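Side-chain contacts in lasso peptide isopeptidase AtxE2 (Asticcacaulis excentricus, PDB 5TXE), which hydrolyses the isopeptide bond of the lasso peptides astexin-2 and astexin-3, converting these threaded substrates to linear peptides: residues V153-V158 and V176-D181; V230-D235 and G239-A244. The protein carries 1 engineered substitution. All coordinates share one frame; numbering follows the deposited sequence.

Interaction 1. Residues V153-V158 and V176-D181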
loop_
_atom_site.group_PDB
_atom_site.type_symbol
_atom_site.label_atom_id
_atom_site.label_comp_id
_atom_site.label_asym_id
_atom_site.label_seq_id
_atom_site.Cartn_x
_atom_site.Cartn_y
_atom_site.Cartn_z
ATOM N N VAL A 153 17.026 8.248 16.709
ATOM C CA VAL A 153 17.735 8.812 15.559
ATOM C C VAL A 153 19.144 8.230 15.525
ATOM O O VAL A 153 19.864 8.249 16.539
ATOM C CB VAL A 153 17.832 10.336 15.626
ATOM C CG1 VAL A 153 18.597 10.822 14.427
ATOM C CG2 VAL A 153 16.445 10.951 15.653
ATOM N N TRP A 154 19.520 7.735 14.365
ATOM C CA TRP A 154 20.827 7.255 14.152
ATOM C C TRP A 154 21.540 8.217 13.201
ATOM O O TRP A 154 20.915 8.891 12.401
ATOM C CB TRP A 154 20.832 5.831 13.545
ATOM C CG TRP A 154 20.522 4.721 14.558
ATOM C CD1 TRP A 154 19.436 4.646 15.345
ATOM C CD2 TRP A 154 21.314 3.577 14.854
ATOM N NE1 TRP A 154 19.499 3.528 16.137
ATOM C CE2 TRP A 154 20.636 2.843 15.840
ATOM C CE3 TRP A 154 22.540 3.088 14.371
ATOM C CZ2 TRP A 154 21.116 1.635 16.351
ATOM C CZ3 TRP A 154 23.041 1.901 14.912
ATOM C CH2 TRP A 154 22.335 1.203 15.906
ATOM N N ARG A 155 22.862 8.218 13.308
ATOM C CA ARG A 155 23.759 8.997 12.471
ATOM C C ARG A 155 24.758 8.097 11.825
ATOM O O ARG A 155 25.392 7.320 12.498
ATOM C CB ARG A 155 24.479 9.991 13.350
ATOM C CG ARG A 155 25.523 10.815 12.618
ATOM C CD ARG A 155 26.078 11.777 13.628
ATOM N NE ARG A 155 27.111 12.595 13.040
ATOM C CZ ARG A 155 28.402 12.312 13.111
ATOM N NH1 ARG A 155 28.811 11.221 13.762
ATOM N NH2 ARG A 155 29.283 13.121 12.522
ATOM N N ALA A 156 24.887 8.164 10.526
ATOM C CA ALA A 156 25.787 7.293 9.796
ATOM C C ALA A 156 26.809 8.111 8.972
ATOM O O ALA A 156 26.452 9.105 8.358
ATOM C CB ALA A 156 25.016 6.391 8.854
ATOM N N SER A 157 28.049 7.626 8.887
ATOM C CA SER A 157 29.051 8.203 7.985
ATOM C C SER A 157 28.837 7.694 6.581
ATOM O O SER A 157 28.601 6.512 6.373
ATOM C CB SER A 157 30.466 7.881 8.473
ATOM O OG SER A 157 31.444 8.319 7.562
ATOM N N VAL A 158 28.913 8.575 5.588
ATOM C CA VAL A 158 28.512 8.197 4.223
ATOM C C VAL A 158 29.523 7.416 3.390
ATOM O O VAL A 158 29.144 6.872 2.340
ATOM C CB VAL A 158 28.057 9.391 3.357
ATOM C CG1 VAL A 158 26.934 10.173 4.038
ATOM C CG2 VAL A 158 29.245 10.284 2.995
ATOM N N VAL A 176 13.184 14.054 12.250
ATOM C CA VAL A 176 14.461 14.683 12.503
ATOM C C VAL A 176 14.944 15.449 11.243
ATOM O O VAL A 176 14.669 15.025 10.117
ATOM C CB VAL A 176 15.483 13.590 12.904
ATOM C CG1 VAL A 176 15.704 12.605 11.748
ATOM C CG2 VAL A 176 16.797 14.225 13.341
ATOM N N GLN A 177 15.624 16.570 11.445
ATOM C CA GLN A 177 16.350 17.290 10.384
ATOM C C GLN A 177 17.646 17.874 10.981
ATOM O O GLN A 177 17.723 18.130 12.188
ATOM C CB GLN A 177 15.575 18.504 9.858
ATOM C CG GLN A 177 14.315 18.195 9.118
ATOM C CD GLN A 177 14.481 17.796 7.641
ATOM O OE1 GLN A 177 15.546 17.997 6.972
ATOM N NE2 GLN A 177 13.381 17.220 7.110
ATOM N N TRP A 178 18.617 18.141 10.103
ATOM C CA TRP A 178 19.816 18.878 10.460
ATOM C C TRP A 178 19.520 20.376 10.466
ATOM O O TRP A 178 18.925 20.880 9.529
ATOM C CB TRP A 178 20.891 18.596 9.430
ATOM C CG TRP A 178 21.299 17.169 9.345
ATOM C CD1 TRP A 178 20.793 16.188 8.514
ATOM C CD2 TRP A 178 22.336 16.550 10.095
ATOM N NE1 TRP A 178 21.472 15.015 8.712
ATOM C CE2 TRP A 178 22.411 15.210 9.683
ATOM C CE3 TRP A 178 23.236 17.016 11.065
ATOM C CZ2 TRP A 178 23.323 14.327 10.214
ATOM C CZ3 TRP A 178 24.131 16.139 11.607
ATOM C CH2 TRP A 178 24.177 14.800 11.169
ATOM N N LEU A 179 19.885 21.062 11.542
ATOM C CA LEU A 179 19.911 22.524 11.551
ATOM C C LEU A 179 21.277 23.067 11.029
ATOM O O LEU A 179 21.303 24.088 10.364
ATOM C CB LEU A 179 19.599 23.090 12.918
ATOM C CG LEU A 179 18.199 22.823 13.482
ATOM C CD1 LEU A 179 18.002 23.499 14.841
ATOM C CD2 LEU A 179 17.150 23.299 12.501
ATOM N N ASP A 180 22.363 22.356 11.307
ATOM C CA ASP A 180 23.668 22.580 10.706
ATOM C C ASP A 180 24.436 21.278 10.852
ATOM O O ASP A 180 23.879 20.314 11.341
ATOM C CB ASP A 180 24.393 23.779 11.356
ATOM C CG ASP A 180 24.665 23.596 12.849
ATOM O OD1 ASP A 180 25.038 22.494 13.286
ATOM O OD2 ASP A 180 24.477 24.565 13.607
ATOM N N ASP A 181 25.711 21.234 10.488
ATOM C CA ASP A 181 26.455 19.984 10.555
ATOM C C ASP A 181 26.567 19.272 11.921
ATOM O O ASP A 181 26.883 18.085 11.951
ATOM C CB ASP A 181 27.848 20.150 9.966
ATOM C CG ASP A 181 27.819 20.306 8.460
ATOM O OD1 ASP A 181 27.073 19.547 7.777
ATOM O OD2 ASP A 181 28.566 21.174 7.956
#

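Interaction 2. Residues V230-D235 and G239-A244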
loop_
_atom_site.group_PDB
_atom_site.type_symbol
_atom_site.label_atom_id
_atom_site.label_comp_id
_atom_site.label_asym_id
_atom_site.label_seq_id
_atom_site.Cartn_x
_atom_site.Cartn_y
_atom_site.Cartn_z
ATOM N N VAL A 230 6.229 17.705 20.599
ATOM C CA VAL A 230 7.258 18.464 21.317
ATOM C C VAL A 230 8.504 18.435 20.460
ATOM O O VAL A 230 8.782 17.414 19.790
ATOM C CB VAL A 230 7.483 17.822 22.673
ATOM C CG1 VAL A 230 8.797 18.183 23.324
ATOM C CG2 VAL A 230 6.348 18.169 23.601
ATOM N N TYR A 231 9.193 19.580 20.385
ATOM C CA TYR A 231 10.385 19.753 19.517
ATOM C C TYR A 231 11.550 20.011 20.414
ATOM O O TYR A 231 11.416 20.762 21.349
ATOM C CB TYR A 231 10.207 20.930 18.570
ATOM C CG TYR A 231 8.986 20.724 17.746
ATOM C CD1 TYR A 231 9.054 19.977 16.581
ATOM C CD2 TYR A 231 7.727 21.244 18.145
ATOM C CE1 TYR A 231 7.910 19.728 15.835
ATOM C CE2 TYR A 231 6.573 20.995 17.401
ATOM C CZ TYR A 231 6.682 20.246 16.238
ATOM O OH TYR A 231 5.607 19.948 15.441
ATOM N N GLN A 232 12.693 19.402 20.134
ATOM C CA GLN A 232 13.905 19.631 20.909
ATOM C C GLN A 232 15.079 19.666 19.961
ATOM O O GLN A 232 15.008 19.118 18.851
ATOM C CB GLN A 232 14.153 18.484 21.915
ATOM C CG GLN A 232 13.164 18.252 23.047
ATOM C CD GLN A 232 13.583 18.923 24.340
ATOM O OE1 GLN A 232 14.461 18.453 25.076
ATOM N NE2 GLN A 232 12.932 20.006 24.637
ATOM N N VAL A 233 16.172 20.279 20.403
ATOM C CA VAL A 233 17.373 20.387 19.595
ATOM C C VAL A 233 18.526 19.804 20.354
ATOM O O VAL A 233 18.702 20.098 21.535
ATOM C CB VAL A 233 17.712 21.859 19.282
ATOM C CG1 VAL A 233 19.001 21.942 18.484
ATOM C CG2 VAL A 233 16.583 22.470 18.477
ATOM N N LEU A 234 19.329 19.010 19.654
ATOM C CA LEU A 234 20.480 18.415 20.222
ATOM C C LEU A 234 21.714 18.914 19.517
ATOM O O LEU A 234 21.826 18.780 18.313
ATOM C CB LEU A 234 20.427 16.881 20.085
ATOM C CG LEU A 234 21.729 16.253 20.598
ATOM C CD1 LEU A 234 21.616 15.911 22.051
ATOM C CD2 LEU A 234 22.134 15.005 19.819
ATOM N N ASP A 235 22.678 19.413 20.292
ATOM C CA ASP A 235 24.020 19.754 19.772
ATOM C C ASP A 235 24.900 18.526 19.893
ATOM O O ASP A 235 25.233 18.114 20.972
ATOM C CB ASP A 235 24.588 20.921 20.603
ATOM C CG ASP A 235 25.991 21.405 20.140
ATOM O OD1 ASP A 235 26.707 20.753 19.308
ATOM O OD2 ASP A 235 26.359 22.474 20.664
ATOM N N GLY A 239 26.451 17.283 23.403
ATOM C CA GLY A 239 25.440 16.425 23.991
ATOM C C GLY A 239 24.345 17.192 24.703
ATOM O O GLY A 239 23.559 16.583 25.408
ATOM N N THR A 240 24.268 18.516 24.555
ATOM C CA THR A 240 23.206 19.268 25.241
ATOM C C THR A 240 21.997 19.443 24.325
ATOM O O THR A 240 22.108 19.462 23.102
ATOM C CB THR A 240 23.654 20.662 25.772
ATOM O OG1 THR A 240 24.233 21.407 24.703
ATOM C CG2 THR A 240 24.675 20.523 26.891
ATOM N N ARG A 241 20.868 19.565 24.989
ATOM C CA ARG A 241 19.573 19.728 24.400
ATOM C C ARG A 241 18.982 21.026 24.861
ATOM O O ARG A 241 19.119 21.374 26.042
ATOM C CB ARG A 241 18.631 18.658 24.930
ATOM C CG ARG A 241 18.700 17.364 24.159
ATOM C CD ARG A 241 18.732 16.126 25.041
ATOM N NE ARG A 241 18.775 14.902 24.231
ATOM C CZ ARG A 241 18.298 13.726 24.606
ATOM N NH1 ARG A 241 17.690 13.560 25.768
ATOM N NH2 ARG A 241 18.423 12.708 23.785
ATOM N N ARG A 242 18.209 21.649 23.988
ATOM C CA ARG A 242 17.507 22.888 24.330
ATOM C C ARG A 242 16.177 22.936 23.581
ATOM O O ARG A 242 15.962 22.166 22.642
ATOM C CB ARG A 242 18.377 24.072 23.917
ATOM C CG ARG A 242 18.659 24.125 22.414
ATOM C CD ARG A 242 19.212 25.483 21.951
ATOM N NE ARG A 242 19.646 25.506 20.545
ATOM C CZ ARG A 242 18.828 25.739 19.511
ATOM N NH1 ARG A 242 17.520 25.953 19.705
ATOM N NH2 ARG A 242 19.299 25.725 18.281
ATOM N N ALA A 243 15.300 23.849 23.971
ATOM C CA ALA A 243 14.041 23.992 23.266
ATOM C C ALA A 243 14.341 24.525 21.871
ATOM O O ALA A 243 15.358 25.203 21.673
ATOM C CB ALA A 243 13.119 24.942 23.978
ATOM N N ALA A 244 13.484 24.174 20.907
ATOM C CA ALA A 244 13.616 24.709 19.547
ATOM C C ALA A 244 13.066 26.134 19.480
ATOM O O ALA A 244 12.212 26.461 20.228
ATOM C CB ALA A 244 12.873 23.814 18.580
#

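Interaction 1. Residues V153-V158 and V176-D181
Val-153 and Val-176 meet tip to tip where two neighbouring four-stranded antiparallel sheets face each other, consistent with adjacent blades of the beta-propeller found in prolyl oligopeptidase-family enzymes. Strand 150-157 belongs to one sheet and strand 173-178 to the next, and the contact across them is made by side chains. At its tight end the CA atoms of Val-153 and Val-176 are 7.4 Å apart. Both methyls of Val-153 are in play: CG2 lies 3.9 Å from CB of Val-176, and CG1 comes within 4.0 Å of Val-176 CG2. On the Val-176 side a chi1 of 63° puts CG1 between the backbone N and the carbonyl carbon, and leaves CG2, anti to N, as the branch that meets the opposing pair. Leu-184 flanks Val-176 and Ile-167 flanks Val-153, extending this buried aliphatic layer into both sheets.

Farther along, the backbones diverge; the CA atoms of Arg-155 and Trp-178 stand 10.8 Å apart, and only long side chains span the gap. Trp-178 is buried. It packs on Leu-184 of its own sheet and on Ala-142 of the facing one, while its NE1 gives a hydrogen bond to the carbonyl O of Arg-133, which, with this packing, probably limits how the indole can turn. Val-176 O accepts a bond from the NH1 of the same arginine, a second polar tie between the sheets. Arg-155, partly exposed, forms the looser, more solvent-accessible side. Its chain runs extended from CG to NE and crosses the indole at about a right angle. Guanidinium and ring planes are 65° apart, and the two groups meet at their edges rather than stacking: NE of Arg-155 lies 4.1 Å from CH2 of Trp-178.

Interaction 2. Residues V230-D235 and G239-A244
The Arg-242 guanidinium carries Val-233 on one face: CG1 sits 3.8 Å above its plane, displaced toward the rim. A chi1 of 61° sets Arg-242 CG between its own N and carbonyl carbon, and the extended chain then carries the guanidinium alongside Val-233. The two side chains run in the same direction, while Arg-242 NH1 bonds to Ala-243 O and NH2 forms a salt bridge with Glu-248, holding the flat group over the valine. On the opposite face of the sheet, Leu-234 and Arg-241 meet differently: Leu-234 CD1 approaches the guanidinium of Arg-241 at its edge, 3.7 Å from NE. Arg-241 NH2 continues to the carbonyl O of Glu-168. The Gln-232 amide, turned 74° from that guanidinium, brings its OE1 to 4.2 Å from Arg-241 CB.

Between these two faces, the backbones of Val-233 and Arg-242 form a hydrogen-bonded antiparallel pair, each N 2.9 Å from the other's O. Beyond Val-233, Ala-244 CB packs 3.9 Å from Tyr-231 CB, and also touches Val-233 CG2. At the turn, Asp-235 N bonds to Thr-240 O, and Gly-239 N returns to Asp-235 O at 2.8 Å. Gly-239 has a positive phi (70°), and Asp-235 OD1 accepts from Lys-237 N, an Asx turn at the start of the loop. Together these features make a tight beta hairpin whose second strand forms the outer edge of a four-stranded antiparallel sheet.

In the fold
From the N terminus, the chain runs through strand 150-157, adds strand 163-167 to the same sheet, then crosses to strand 173-178 of the next; interaction 1 closes this excursion of 17 intervening residues and joins two sheets. After the corner at Leu-179, strand 183-188 and helix 190-202 precede strand 230-235, and interaction 2 closes a far shorter loop, three residues between its segments, within the second sheet. The two contacts follow in series, neither nested nor crossed, with centres about 14 Å apart. They meet at Leu-179, whose CD1 packs 4.0 Å from Val-233 CG2, linking the corner after strand 173-178 to the hairpin.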